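Local coordinates for kinesin-like protein (Caenorhabditis elegans, PDB 5X3E) that probably works as a kinesin-6 motor, using ATP binding and hydrolysis to move along microtubules, and is captured here in its nucleotide-free state, at residues N227-L232 with M254-A259; V219-I224 with E279-S284; P385-Q388 with T392-F395. All coordinates share one frame; numbering follows the deposited sequence.

Overall arrangement
Interactions 1 and 2 are neighbours, their centres about 10 Å apart: strand 228-231 of interaction 1 follows strand 213-225 of interaction 2 in the chain and pairs with it in the large mixed sheet of the motor domain. In sequence, interaction 1 falls between the two segments of interaction 2, and both meet the same sulfate. Interaction 3 comes later in the chain, its centre about 14 Å from interaction 1 and about 20 Å from interaction 2. Its helix 390-394 packs against both, Leu394 touching Val256 and Ile224. Together they run from helix 267-281 through the sheet to the loop and short helix that probably help face the microtubule.

Interaction 1. Residues N227-L232 with M254-A259; sequences NYCYDL and MYVDGA. With SO4 (sulfate ion), chain C.
Asp231 and Ala259 meet with the carboxylate lying alongside the alanine: OD1 of Asp231 is 3.4 Å from CA of Ala259, and CG of Asp231 is 4.0 Å from CB of Ala259. The group gets there because CG of Asp231 stands anti to the backbone N (chi1 173°), carrying the acid out from strand 228-231 across the start of the chain that leaves the turn. The polar ends are well provided for. OD1 accepts from the backbone N of Lys260 and OD2 from that of Leu233, while one water spans the remaining step, donating to OD1 of Asp231 at 2.8 Å and to the carbonyl O of Gly258. Further along the strand, the Cys229 thiol points at the fork of Val256, with SG 3.9 Å from CG2 and almost as near to CG1. Strand 243-248 pairs antiparallel with both 228-231 and 254-256, so this contact joins two strands that flank a common neighbour at an outlying part of the kinesin motor sheet. Their backbones accordingly stay apart at Cys229 and Val256 and draw together only towards Asp231, where a type I turn from Val256 to Ala259, closed by Ala259 N to Val256 O at 3.2 Å, brings the second chain round. Behind that turn sits a sulfate, probably from the crystallisation liquor. It is modelled too close to the backbone N of Val256 for that bond to be relied on, and its O4 lies 3.4 Å from CB of Ala259; Lys302 and Thr220 also hydrogen-bond it.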
ATOM      1  N   ASN A 227       5.231  13.441  11.143  1.00 71.80           N
ATOM      2  CA  ASN A 227       6.103  12.503  11.859  1.00 76.87           C
ATOM      3  C   ASN A 227       5.390  11.790  13.010  1.00 75.49           C
ATOM      4  O   ASN A 227       6.040  11.199  13.876  1.00 94.09           O
ATOM      5  CB  ASN A 227       7.372  13.192  12.374  1.00 76.83           C
ATOM      6  CG  ASN A 227       8.584  12.282  12.321  1.00 77.14           C
ATOM      7  OD1 ASN A 227       8.773  11.539  11.355  1.00 60.92           O
ATOM      8  ND2 ASN A 227       9.403  12.322  13.367  1.00 94.31           N
ATOM      9  N   TYR A 228       4.062  11.825  13.028  1.00 71.74           N
ATOM     10  CA  TYR A 228       3.261  11.082  13.987  1.00 71.59           C
ATOM     11  C   TYR A 228       2.404  10.075  13.236  1.00 68.08           C
ATOM     12  O   TYR A 228       2.015  10.298  12.085  1.00 62.08           O
ATOM     13  CB  TYR A 228       2.375  12.008  14.818  1.00 67.02           C
ATOM     14  CG  TYR A 228       3.130  12.836  15.832  1.00 90.01           C
ATOM     15  CD1 TYR A 228       4.092  12.257  16.655  1.00 99.71           C
ATOM     16  CD2 TYR A 228       2.893  14.196  15.962  1.00 93.64           C
ATOM     17  CE1 TYR A 228       4.784  13.010  17.590  1.00 95.15           C
ATOM     18  CE2 TYR A 228       3.584  14.959  16.890  1.00104.34           C
ATOM     19  CZ  TYR A 228       4.529  14.362  17.701  1.00106.74           C
ATOM     20  OH  TYR A 228       5.219  15.115  18.627  1.00116.81           O
ATOM     21  N   CYS A 229       2.133   8.952  13.884  1.00 59.53           N
ATOM     22  CA  CYS A 229       1.428   7.846  13.259  1.00 50.58           C
ATOM     23  C   CYS A 229       0.057   7.665  13.901  1.00 59.47           C
ATOM     24  O   CYS A 229      -0.050   7.566  15.128  1.00 60.96           O
ATOM     25  CB  CYS A 229       2.255   6.568  13.373  1.00 57.98           C
ATOM     26  SG  CYS A 229       1.525   5.205  12.486  1.00 58.13           S
ATOM     27  N   TYR A 230      -0.983   7.580  13.069  1.00 60.34           N
ATOM     28  CA  TYR A 230      -2.361   7.473  13.533  1.00 52.65           C
ATOM     29  C   TYR A 230      -3.066   6.294  12.879  1.00 57.39           C
ATOM     30  O   TYR A 230      -2.881   6.028  11.688  1.00 71.42           O
ATOM     31  CB  TYR A 230      -3.155   8.751  13.240  1.00 53.53           C
ATOM     32  CG  TYR A 230      -2.570   9.999  13.845  1.00 63.01           C
ATOM     33  CD1 TYR A 230      -2.907  10.386  15.135  1.00 69.82           C
ATOM     34  CD2 TYR A 230      -1.680  10.791  13.133  1.00 66.10           C
ATOM     35  CE1 TYR A 230      -2.376  11.527  15.699  1.00 71.68           C
ATOM     36  CE2 TYR A 230      -1.140  11.936  13.690  1.00 68.76           C
ATOM     37  CZ  TYR A 230      -1.492  12.298  14.974  1.00 81.47           C
ATOM     38  OH  TYR A 230      -0.962  13.434  15.545  1.00108.84           O
ATOM     39  N   ASP A 231      -3.886   5.603  13.666  1.00 53.20           N
ATOM     40  CA  ASP A 231      -4.720   4.514  13.170  1.00 49.37           C
ATOM     41  C   ASP A 231      -6.079   5.087  12.775  1.00 62.52           C
ATOM     42  O   ASP A 231      -6.893   5.435  13.637  1.00 66.27           O
ATOM     43  CB  ASP A 231      -4.852   3.418  14.225  1.00 43.69           C
ATOM     44  CG  ASP A 231      -5.838   2.334  13.827  1.00 58.85           C
ATOM     45  OD1 ASP A 231      -6.290   1.582  14.723  1.00 56.92           O
ATOM     46  OD2 ASP A 231      -6.146   2.219  12.618  1.00 50.02           O
ATOM     47  N   LEU A 232      -6.319   5.185  11.465  1.00 60.60           N
ATOM     48  CA  LEU A 232      -7.582   5.697  10.941  1.00 58.04           C
ATOM     49  C   LEU A 232      -8.773   4.806  11.271  1.00 58.49           C
ATOM     50  O   LEU A 232      -9.912   5.251  11.112  1.00 67.54           O
ATOM     51  CB  LEU A 232      -7.480   5.872   9.426  1.00 56.13           C
ATOM     52  CG  LEU A 232      -6.332   6.736   8.907  1.00 52.93           C
ATOM     53  CD1 LEU A 232      -6.248   6.631   7.396  1.00 38.80           C
ATOM     54  CD2 LEU A 232      -6.548   8.169   9.327  1.00 38.80           C
ATOM     55  N   MET A 254       8.017  -4.940  11.215  1.00 59.15           N
ATOM     56  CA  MET A 254       7.481  -3.659  11.651  1.00 54.83           C
ATOM     57  C   MET A 254       5.957  -3.716  11.746  1.00 49.28           C
ATOM     58  O   MET A 254       5.291  -4.428  10.993  1.00 52.41           O
ATOM     59  CB  MET A 254       7.900  -2.557  10.683  1.00 55.00           C
ATOM     60  CG  MET A 254       9.399  -2.316  10.654  1.00 68.04           C
ATOM     61  SD  MET A 254      10.051  -1.881  12.273  1.00 64.52           S
ATOM     62  CE  MET A 254      11.326  -3.118  12.407  1.00 87.93           C
ATOM     63  N   TYR A 255       5.409  -2.968  12.701  1.00 57.69           N
ATOM     64  CA  TYR A 255       3.964  -2.830  12.824  1.00 47.49           C
ATOM     65  C   TYR A 255       3.650  -1.593  13.657  1.00 53.56           C
ATOM     66  O   TYR A 255       4.528  -0.994  14.282  1.00 51.79           O
ATOM     67  CB  TYR A 255       3.315  -4.082  13.439  1.00 41.51           C
ATOM     68  CG  TYR A 255       3.527  -4.271  14.931  1.00 49.50           C
ATOM     69  CD1 TYR A 255       2.497  -4.019  15.837  1.00 53.59           C
ATOM     70  CD2 TYR A 255       4.750  -4.704  15.437  1.00 59.06           C
ATOM     71  CE1 TYR A 255       2.681  -4.192  17.208  1.00 52.55           C
ATOM     72  CE2 TYR A 255       4.946  -4.883  16.808  1.00 49.25           C
ATOM     73  CZ  TYR A 255       3.907  -4.624  17.687  1.00 45.76           C
ATOM     74  OH  TYR A 255       4.090  -4.801  19.039  1.00 55.80           O
ATOM     75  N   VAL A 256       2.376  -1.224  13.660  1.00 49.18           N
ATOM     76  CA  VAL A 256       1.875  -0.097  14.437  1.00 43.86           C
ATOM     77  C   VAL A 256       1.244  -0.672  15.701  1.00 46.27           C
ATOM     78  O   VAL A 256       0.268  -1.428  15.625  1.00 50.52           O
ATOM     79  CB  VAL A 256       0.878   0.748  13.625  1.00 42.49           C
ATOM     80  CG1 VAL A 256       0.331   1.882  14.462  1.00 55.66           C
ATOM     81  CG2 VAL A 256       1.532   1.297  12.353  1.00 39.87           C
ATOM     82  N   ASP A 257       1.808  -0.303  16.857  1.00 47.18           N
ATOM     83  CA  ASP A 257       1.518  -0.960  18.135  1.00 57.01           C
ATOM     84  C   ASP A 257       0.020  -1.077  18.415  1.00 53.21           C
ATOM     85  O   ASP A 257      -0.523  -2.182  18.506  1.00 67.39           O
ATOM     86  CB  ASP A 257       2.237  -0.201  19.260  1.00 45.27           C
ATOM     87  CG  ASP A 257       2.125  -0.890  20.609  1.00 56.27           C
ATOM     88  OD1 ASP A 257       1.501  -1.965  20.695  1.00 72.32           O
ATOM     89  OD2 ASP A 257       2.704  -0.375  21.584  1.00 69.76           O
ATOM     90  N   GLY A 258      -0.667   0.045  18.566  1.00 48.53           N
ATOM     91  CA  GLY A 258      -2.084  -0.013  18.872  1.00 51.88           C
ATOM     92  C   GLY A 258      -3.039   0.031  17.698  1.00 56.20           C
ATOM     93  O   GLY A 258      -4.240   0.225  17.916  1.00 54.00           O
ATOM     94  N   ALA A 259      -2.557  -0.149  16.471  1.00 60.13           N
ATOM     95  CA  ALA A 259      -3.443  -0.130  15.314  1.00 55.64           C
ATOM     96  C   ALA A 259      -4.348  -1.351  15.288  1.00 46.18           C
ATOM     97  O   ALA A 259      -3.950  -2.453  15.672  1.00 57.85           O
ATOM     98  CB  ALA A 259      -2.635  -0.067  14.019  1.00 42.09           C
TER
HETATM   99  S   SO4 C 501       0.021  -2.692  11.250  1.00 54.03           S
HETATM  100  O1  SO4 C 501       0.337  -4.120  11.304  1.00 72.43           O
HETATM  101  O2  SO4 C 501      -0.095  -2.263   9.858  1.00 86.74           O
HETATM  102  O3  SO4 C 501       1.087  -1.931  11.886  1.00 87.81           O
HETATM  103  O4  SO4 C 501      -1.228  -2.433  11.951  1.00 47.79           O
HETATM  104  O   HOH W   1      -6.473   1.851  17.504  1.00 48.36           O

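Interaction 2. Residues V219-I224 with E279-S284; sequences VTYVEI and ERRRVS. With SO4 (sulfate ion), chain C.
Glu223 and Arg281 make the close part of this contact, and they do it through unlike ends: carboxylate oxygen OE2 of Glu223 rests on the aliphatic CG of Arg281 at 3.4 Å. Glu223 reaches out from strand 213-225 with CG anti to the backbone N (chi1 179°) and the chain extended beyond it, and the two side chains cross at about a right angle, with carboxylate and guanidinium planes 63° apart. Because the carboxylate lands on CG, short of the guanidinium, the charged atoms stand off from each other, OE2 of Glu223 being 4.9 Å from NE of Arg281. Two residues back along the strand, Tyr221 points the same way but packs more loosely, its OH 4.2 Å from CD of Arg281. Here the arginine chain bends at chi3 (102°), turning its head towards Glu278, which takes a salt bridge from NH1 and a hydrogen bond from the tyrosine OH. Beyond Arg281, helix 267-281 ends and the chain comes away from the sheet: Arg282 and Val283 are exposed, in contrast to the three buried residues that touch. On the other side of the strand, OG1 of Thr220 donates to sulfate O2 at 2.9 Å, well away from the helix. The contact thus fastens the end of a helix onto the central sheet of the motor domain, just before the loop that in kinesins carries switch I; Ser295 of that loop hydrogen-bonds OE2 of Glu223. Since acid and arginine each find their strongest polar partner outside the contact, their opposite charges probably contribute only a modest, longer-range attraction, and direct cohesion comes from buried packing.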
ATOM      1  N   VAL A 219      -7.481  -6.006   7.470  1.00 35.10           N
ATOM      2  CA  VAL A 219      -6.920  -4.769   6.948  1.00 40.47           C
ATOM      3  C   VAL A 219      -6.586  -3.856   8.114  1.00 51.47           C
ATOM      4  O   VAL A 219      -7.308  -3.816   9.118  1.00 44.38           O
ATOM      5  CB  VAL A 219      -7.865  -4.063   5.947  1.00 38.06           C
ATOM      6  CG1 VAL A 219      -8.146  -4.963   4.750  1.00 36.52           C
ATOM      7  CG2 VAL A 219      -9.159  -3.644   6.621  1.00 38.49           C
ATOM      8  N   THR A 220      -5.470  -3.149   7.990  1.00 37.24           N
ATOM      9  CA  THR A 220      -5.170  -2.010   8.839  1.00 43.61           C
ATOM     10  C   THR A 220      -5.052  -0.786   7.947  1.00 47.57           C
ATOM     11  O   THR A 220      -4.557  -0.876   6.817  1.00 39.92           O
ATOM     12  CB  THR A 220      -3.873  -2.203   9.651  1.00 39.15           C
ATOM     13  OG1 THR A 220      -2.768  -2.431   8.769  1.00 51.53           O
ATOM     14  CG2 THR A 220      -4.006  -3.389  10.579  1.00 45.99           C
ATOM     15  N   TYR A 221      -5.557   0.344   8.430  1.00 44.27           N
ATOM     16  CA  TYR A 221      -5.454   1.604   7.706  1.00 46.25           C
ATOM     17  C   TYR A 221      -4.809   2.622   8.630  1.00 52.73           C
ATOM     18  O   TYR A 221      -5.368   2.954   9.682  1.00 54.69           O
ATOM     19  CB  TYR A 221      -6.818   2.093   7.217  1.00 53.29           C
ATOM     20  CG  TYR A 221      -6.726   3.134   6.120  1.00 47.34           C
ATOM     21  CD1 TYR A 221      -5.499   3.467   5.554  1.00 42.63           C
ATOM     22  CD2 TYR A 221      -7.865   3.780   5.646  1.00 46.03           C
ATOM     23  CE1 TYR A 221      -5.403   4.417   4.547  1.00 45.68           C
ATOM     24  CE2 TYR A 221      -7.781   4.731   4.634  1.00 47.42           C
ATOM     25  CZ  TYR A 221      -6.548   5.046   4.087  1.00 48.98           C
ATOM     26  OH  TYR A 221      -6.453   5.987   3.085  1.00 49.04           O
ATOM     27  N   VAL A 222      -3.638   3.109   8.240  1.00 46.51           N
ATOM     28  CA  VAL A 222      -2.784   3.911   9.103  1.00 58.86           C
ATOM     29  C   VAL A 222      -2.346   5.163   8.355  1.00 57.39           C
ATOM     30  O   VAL A 222      -2.131   5.130   7.138  1.00 59.07           O
ATOM     31  CB  VAL A 222      -1.570   3.089   9.584  1.00 60.58           C
ATOM     32  CG1 VAL A 222      -0.634   3.948  10.305  1.00 72.34           C
ATOM     33  CG2 VAL A 222      -2.025   2.020  10.558  1.00 68.62           C
ATOM     34  N   GLU A 223      -2.233   6.276   9.077  1.00 51.56           N
ATOM     35  CA  GLU A 223      -1.817   7.546   8.499  1.00 58.74           C
ATOM     36  C   GLU A 223      -0.559   8.035   9.200  1.00 60.31           C
ATOM     37  O   GLU A 223      -0.483   8.017  10.432  1.00 69.85           O
ATOM     38  CB  GLU A 223      -2.929   8.594   8.621  1.00 60.12           C
ATOM     39  CG  GLU A 223      -2.573   9.961   8.070  1.00 64.36           C
ATOM     40  CD  GLU A 223      -3.632  10.998   8.382  1.00 82.62           C
ATOM     41  OE1 GLU A 223      -4.168  10.970   9.510  1.00 75.93           O
ATOM     42  OE2 GLU A 223      -3.933  11.834   7.500  1.00 99.92           O
ATOM     43  N   ILE A 224       0.418   8.490   8.424  1.00 60.96           N
ATOM     44  CA  ILE A 224       1.619   9.115   8.963  1.00 65.35           C
ATOM     45  C   ILE A 224       1.550  10.594   8.603  1.00 64.35           C
ATOM     46  O   ILE A 224       1.675  10.965   7.428  1.00 69.80           O
ATOM     47  CB  ILE A 224       2.896   8.462   8.424  1.00 59.53           C
ATOM     48  CG1 ILE A 224       2.998   7.025   8.928  1.00 57.60           C
ATOM     49  CG2 ILE A 224       4.118   9.260   8.846  1.00 61.20           C
ATOM     50  CD1 ILE A 224       4.100   6.234   8.273  1.00 57.10           C
ATOM     51  N   GLU A 279     -12.845   8.847   6.200  1.00 68.03           N
ATOM     52  CA  GLU A 279     -13.544   9.817   7.043  1.00 77.23           C
ATOM     53  C   GLU A 279     -12.638  10.339   8.155  1.00 77.86           C
ATOM     54  O   GLU A 279     -12.621  11.544   8.435  1.00 94.93           O
ATOM     55  CB  GLU A 279     -14.806   9.197   7.643  1.00 80.55           C
ATOM     56  CG  GLU A 279     -15.894   8.834   6.649  1.00 79.76           C
ATOM     57  CD  GLU A 279     -17.194   8.427   7.334  1.00 90.85           C
ATOM     58  OE1 GLU A 279     -17.603   9.107   8.299  1.00 95.16           O
ATOM     59  OE2 GLU A 279     -17.802   7.421   6.916  1.00101.32           O
ATOM     60  N   ARG A 280     -11.874   9.453   8.802  1.00 65.33           N
ATOM     61  CA  ARG A 280     -10.915   9.924   9.801  1.00 66.50           C
ATOM     62  C   ARG A 280      -9.760  10.677   9.162  1.00 71.42           C
ATOM     63  O   ARG A 280      -9.273  11.665   9.724  1.00 79.73           O
ATOM     64  CB  ARG A 280     -10.357   8.771  10.636  1.00 65.04           C
ATOM     65  CG  ARG A 280     -11.180   8.327  11.831  1.00 70.85           C
ATOM     66  CD  ARG A 280     -12.473   7.633  11.512  1.00 83.46           C
ATOM     67  NE  ARG A 280     -13.162   7.314  12.759  1.00 90.78           N
ATOM     68  CZ  ARG A 280     -13.027   6.167  13.415  1.00 65.58           C
ATOM     69  NH1 ARG A 280     -12.236   5.219  12.936  1.00 57.66           N
ATOM     70  NH2 ARG A 280     -13.688   5.969  14.548  1.00 66.68           N
ATOM     71  N   ARG A 281      -9.313  10.238   7.986  1.00 82.88           N
ATOM     72  CA  ARG A 281      -8.175  10.890   7.352  1.00 77.77           C
ATOM     73  C   ARG A 281      -8.450  12.354   7.040  1.00 79.84           C
ATOM     74  O   ARG A 281      -7.504  13.137   6.920  1.00 98.50           O
ATOM     75  CB  ARG A 281      -7.779  10.150   6.075  1.00 58.93           C
ATOM     76  CG  ARG A 281      -6.412  10.536   5.558  1.00 58.93           C
ATOM     77  CD  ARG A 281      -6.182  10.034   4.155  1.00 57.45           C
ATOM     78  NE  ARG A 281      -6.353  11.151   3.246  1.00 84.13           N
ATOM     79  CZ  ARG A 281      -7.499  11.465   2.656  1.00104.82           C
ATOM     80  NH1 ARG A 281      -8.589  10.738   2.867  1.00110.02           N
ATOM     81  NH2 ARG A 281      -7.555  12.524   1.868  1.00110.82           N
ATOM     82  N   ARG A 282      -9.719  12.739   6.933  1.00 78.92           N
ATOM     83  CA  ARG A 282     -10.127  14.094   6.587  1.00 87.39           C
ATOM     84  C   ARG A 282     -10.180  15.034   7.789  1.00 96.15           C
ATOM     85  O   ARG A 282     -10.526  16.208   7.623  1.00110.51           O
ATOM     86  CB  ARG A 282     -11.491  14.065   5.885  1.00 79.19           C
ATOM     87  CG  ARG A 282     -11.448  13.345   4.543  1.00 87.12           C
ATOM     88  CD  ARG A 282     -12.800  13.276   3.848  1.00 88.43           C
ATOM     89  NE  ARG A 282     -12.723  12.434   2.658  1.00 88.39           N
ATOM     90  CZ  ARG A 282     -12.182  12.811   1.504  1.00103.19           C
ATOM     91  NH1 ARG A 282     -11.661  14.025   1.374  1.00113.28           N
ATOM     92  NH2 ARG A 282     -12.151  11.970   0.480  1.00 92.36           N
ATOM     93  N   VAL A 283      -9.823  14.563   8.981  1.00 89.34           N
ATOM     94  CA  VAL A 283      -9.817  15.389  10.186  1.00 88.22           C
ATOM     95  C   VAL A 283      -8.494  16.143  10.237  1.00 93.63           C
ATOM     96  O   VAL A 283      -7.454  15.579  10.579  1.00102.03           O
ATOM     97  CB  VAL A 283     -10.025  14.543  11.441  1.00 79.08           C
ATOM     98  CG1 VAL A 283      -9.963  15.414  12.675  1.00 88.64           C
ATOM     99  CG2 VAL A 283     -11.363  13.843  11.368  1.00 75.27           C
ATOM    100  N   SER A 284      -8.541  17.428   9.894  1.00 96.20           N
ATOM    101  CA  SER A 284      -7.376  18.297   9.920  1.00102.93           C
ATOM    102  C   SER A 284      -7.064  18.746  11.348  1.00104.86           C
ATOM    103  O   SER A 284      -7.851  18.553  12.279  1.00103.63           O
ATOM    104  CB  SER A 284      -7.602  19.516   9.023  1.00109.64           C
ATOM    105  OG  SER A 284      -6.541  20.450   9.145  1.00118.98           O
TER
HETATM  106  S   SO4 C 501       0.021  -2.692  11.250  1.00 54.03           S
HETATM  107  O1  SO4 C 501       0.337  -4.120  11.304  1.00 72.43           O
HETATM  108  O2  SO4 C 501      -0.095  -2.263   9.858  1.00 86.74           O
HETATM  109  O3  SO4 C 501       1.087  -1.931  11.886  1.00 87.81           O
HETATM  110  O4  SO4 C 501      -1.228  -2.433  11.951  1.00 47.79           O

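Interaction 3. Residues P385-Q388 with T392-F395; sequences PYRQ and THLF. With SO4 (sulfate ion), chain M; SO4 (sulfate ion), chain K.
Tyr386 and His393 are brought side by side by their first torsions: the tyrosine CG sits between its own backbone N and carbonyl carbon (chi1 57°), while the histidine CG swings to the side opposite its backbone N (chi1 -170°). The rings meet rim to rim, planes nearly parallel at 10° but neither lying over the other, with CD1 of Tyr386 3.7 Å from CD2 of His393. Methyl CG2 of Thr392 packs against CA of Tyr386 at 3.4 Å, while OG1 of Thr392 hydrogen-bonds Ser389. Arg387 starts out pointing away, yet its extended chain runs alongside the tyrosine, so that CE1 of Tyr386 lies 3.8 Å above the guanidinium plane, offset toward the rim. That brings NH1 of Arg387 to 3.8 Å from NE2 of His393, where a sulfate joins them. Both arginine amino groups donate to its O3, the NH1 bond too short to be trusted and the NH2 bond weak; NE2 of His393 adds weak bonds to O3 at 3.0 Å and to O2, and His248 probably binds the same ion. With an alanine in place of His393, the sulfate would probably lose the imidazole's weak bonds and rely more on Arg387 and His248, and the Tyr386 rim would lack its neighbour. Loop 385-388 and helix 390-394 carry the YRxSKLT signature that in kinesins belongs to the microtubule-binding surface. Though this sulfate probably came from the crystallisation liquor, the grouping of donors suggests a site suited to anions, consistent with a surface that would face acidic tubulin.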
ATOM      1  N   PRO A 385      19.343   3.939   5.826  1.00 74.84           N
ATOM      2  CA  PRO A 385      19.058   4.970   6.845  1.00 67.13           C
ATOM      3  C   PRO A 385      17.571   5.090   7.164  1.00 63.51           C
ATOM      4  O   PRO A 385      16.982   6.172   7.123  1.00 67.56           O
ATOM      5  CB  PRO A 385      19.618   6.238   6.185  1.00 66.38           C
ATOM      6  CG  PRO A 385      19.454   5.989   4.719  1.00 70.10           C
ATOM      7  CD  PRO A 385      19.705   4.524   4.522  1.00 74.60           C
ATOM      8  N   TYR A 386      16.952   3.962   7.520  1.00 64.87           N
ATOM      9  CA  TYR A 386      15.503   3.935   7.660  1.00 65.71           C
ATOM     10  C   TYR A 386      15.000   4.645   8.909  1.00 71.62           C
ATOM     11  O   TYR A 386      13.804   4.944   8.983  1.00 81.90           O
ATOM     12  CB  TYR A 386      14.977   2.493   7.639  1.00 62.89           C
ATOM     13  CG  TYR A 386      15.562   1.573   8.689  1.00 66.91           C
ATOM     14  CD1 TYR A 386      15.085   1.576   9.995  1.00 85.06           C
ATOM     15  CD2 TYR A 386      16.575   0.684   8.364  1.00 64.01           C
ATOM     16  CE1 TYR A 386      15.619   0.732  10.953  1.00 77.05           C
ATOM     17  CE2 TYR A 386      17.110  -0.161   9.312  1.00 72.03           C
ATOM     18  CZ  TYR A 386      16.630  -0.134  10.603  1.00 75.26           C
ATOM     19  OH  TYR A 386      17.161  -0.980  11.545  1.00 86.58           O
ATOM     20  N   ARG A 387      15.866   4.932   9.882  1.00 77.32           N
ATOM     21  CA  ARG A 387      15.395   5.579  11.103  1.00 69.44           C
ATOM     22  C   ARG A 387      15.227   7.084  10.961  1.00 68.43           C
ATOM     23  O   ARG A 387      14.685   7.715  11.871  1.00 74.03           O
ATOM     24  CB  ARG A 387      16.349   5.283  12.260  1.00 67.00           C
ATOM     25  CG  ARG A 387      16.397   3.820  12.631  1.00 74.99           C
ATOM     26  CD  ARG A 387      17.320   3.551  13.803  1.00 80.02           C
ATOM     27  NE  ARG A 387      17.376   2.122  14.086  1.00105.21           N
ATOM     28  CZ  ARG A 387      16.471   1.474  14.814  1.00113.74           C
ATOM     29  NH1 ARG A 387      15.441   2.132  15.333  1.00 97.58           N
ATOM     30  NH2 ARG A 387      16.590   0.168  15.018  1.00121.29           N
ATOM     31  N   GLN A 388      15.655   7.667   9.841  1.00 65.39           N
ATOM     32  CA  GLN A 388      15.612   9.115   9.676  1.00 74.46           C
ATOM     33  C   GLN A 388      14.195   9.655   9.494  1.00 74.72           C
ATOM     34  O   GLN A 388      14.026  10.879   9.450  1.00 80.74           O
ATOM     35  CB  GLN A 388      16.496   9.533   8.500  1.00 81.66           C
ATOM     36  CG  GLN A 388      17.932   9.036   8.605  1.00 96.75           C
ATOM     37  CD  GLN A 388      18.853   9.683   7.587  1.00113.32           C
ATOM     38  OE1 GLN A 388      18.396  10.303   6.623  1.00115.14           O
ATOM     39  NE2 GLN A 388      20.158   9.550   7.800  1.00113.93           N
ATOM     40  N   THR A 392       9.764   5.812   6.707  1.00 67.47           N
ATOM     41  CA  THR A 392      10.771   4.859   6.261  1.00 74.33           C
ATOM     42  C   THR A 392      11.040   3.779   7.308  1.00 72.03           C
ATOM     43  O   THR A 392      11.356   2.635   6.956  1.00 66.42           O
ATOM     44  CB  THR A 392      12.053   5.621   5.934  1.00 78.99           C
ATOM     45  OG1 THR A 392      11.766   6.648   4.979  1.00 87.89           O
ATOM     46  CG2 THR A 392      13.066   4.712   5.355  1.00 82.78           C
ATOM     47  N   HIS A 393      10.888   4.109   8.590  1.00 56.89           N
ATOM     48  CA  HIS A 393      11.049   3.112   9.643  1.00 54.69           C
ATOM     49  C   HIS A 393       9.987   2.025   9.532  1.00 54.49           C
ATOM     50  O   HIS A 393      10.276   0.836   9.717  1.00 53.58           O
ATOM     51  CB  HIS A 393      10.991   3.808  11.003  1.00 64.78           C
ATOM     52  CG  HIS A 393      11.366   2.939  12.163  1.00 60.93           C
ATOM     53  ND1 HIS A 393      10.921   3.188  13.442  1.00 75.61           N
ATOM     54  CD2 HIS A 393      12.155   1.842  12.244  1.00 61.41           C
ATOM     55  CE1 HIS A 393      11.409   2.274  14.262  1.00 89.56           C
ATOM     56  NE2 HIS A 393      12.161   1.446  13.559  1.00 82.28           N
ATOM     57  N   LEU A 394       8.752   2.418   9.213  1.00 56.13           N
ATOM     58  CA  LEU A 394       7.654   1.461   9.106  1.00 49.20           C
ATOM     59  C   LEU A 394       7.882   0.431   8.003  1.00 54.39           C
ATOM     60  O   LEU A 394       7.376  -0.693   8.093  1.00 52.23           O
ATOM     61  CB  LEU A 394       6.349   2.216   8.869  1.00 47.90           C
ATOM     62  CG  LEU A 394       5.058   1.414   8.736  1.00 46.76           C
ATOM     63  CD1 LEU A 394       4.813   0.578   9.980  1.00 46.22           C
ATOM     64  CD2 LEU A 394       3.896   2.355   8.475  1.00 47.35           C
ATOM     65  N   PHE A 395       8.660   0.774   6.975  1.00 46.15           N
ATOM     66  CA  PHE A 395       8.948  -0.150   5.883  1.00 55.68           C
ATOM     67  C   PHE A 395      10.405  -0.606   5.896  1.00 63.99           C
ATOM     68  O   PHE A 395      11.002  -0.850   4.843  1.00 67.63           O
ATOM     69  CB  PHE A 395       8.575   0.486   4.545  1.00 63.31           C
ATOM     70  CG  PHE A 395       7.153   0.959   4.492  1.00 56.30           C
ATOM     71  CD1 PHE A 395       6.106   0.054   4.627  1.00 54.26           C
ATOM     72  CD2 PHE A 395       6.858   2.303   4.339  1.00 47.50           C
ATOM     73  CE1 PHE A 395       4.789   0.481   4.604  1.00 41.84           C
ATOM     74  CE2 PHE A 395       5.542   2.737   4.311  1.00 60.80           C
ATOM     75  CZ  PHE A 395       4.508   1.826   4.448  1.00 61.44           C
TER
HETATM   76  S   SO4 M 511      13.444  -0.954  15.692  1.00124.71           S
HETATM   77  O1  SO4 M 511      12.039  -1.042  16.085  1.00 99.27           O
HETATM   78  O2  SO4 M 511      13.622  -1.396  14.310  1.00104.54           O
HETATM   79  O3  SO4 M 511      13.889   0.429  15.839  1.00132.44           O
HETATM   80  O4  SO4 M 511      14.253  -1.804  16.560  1.00141.53           O
HETATM   81  S   SO4 K 509      20.166   5.444  10.766  1.00117.55           S
HETATM   82  O1  SO4 K 509      19.182   4.532  10.185  1.00 95.87           O
HETATM   83  O2  SO4 K 509      20.436   6.543   9.842  1.00118.45           O
HETATM   84  O3  SO4 K 509      19.638   5.991  12.013  1.00123.80           O
HETATM   85  O4  SO4 K 509      21.408   4.723  11.033  1.00117.77           O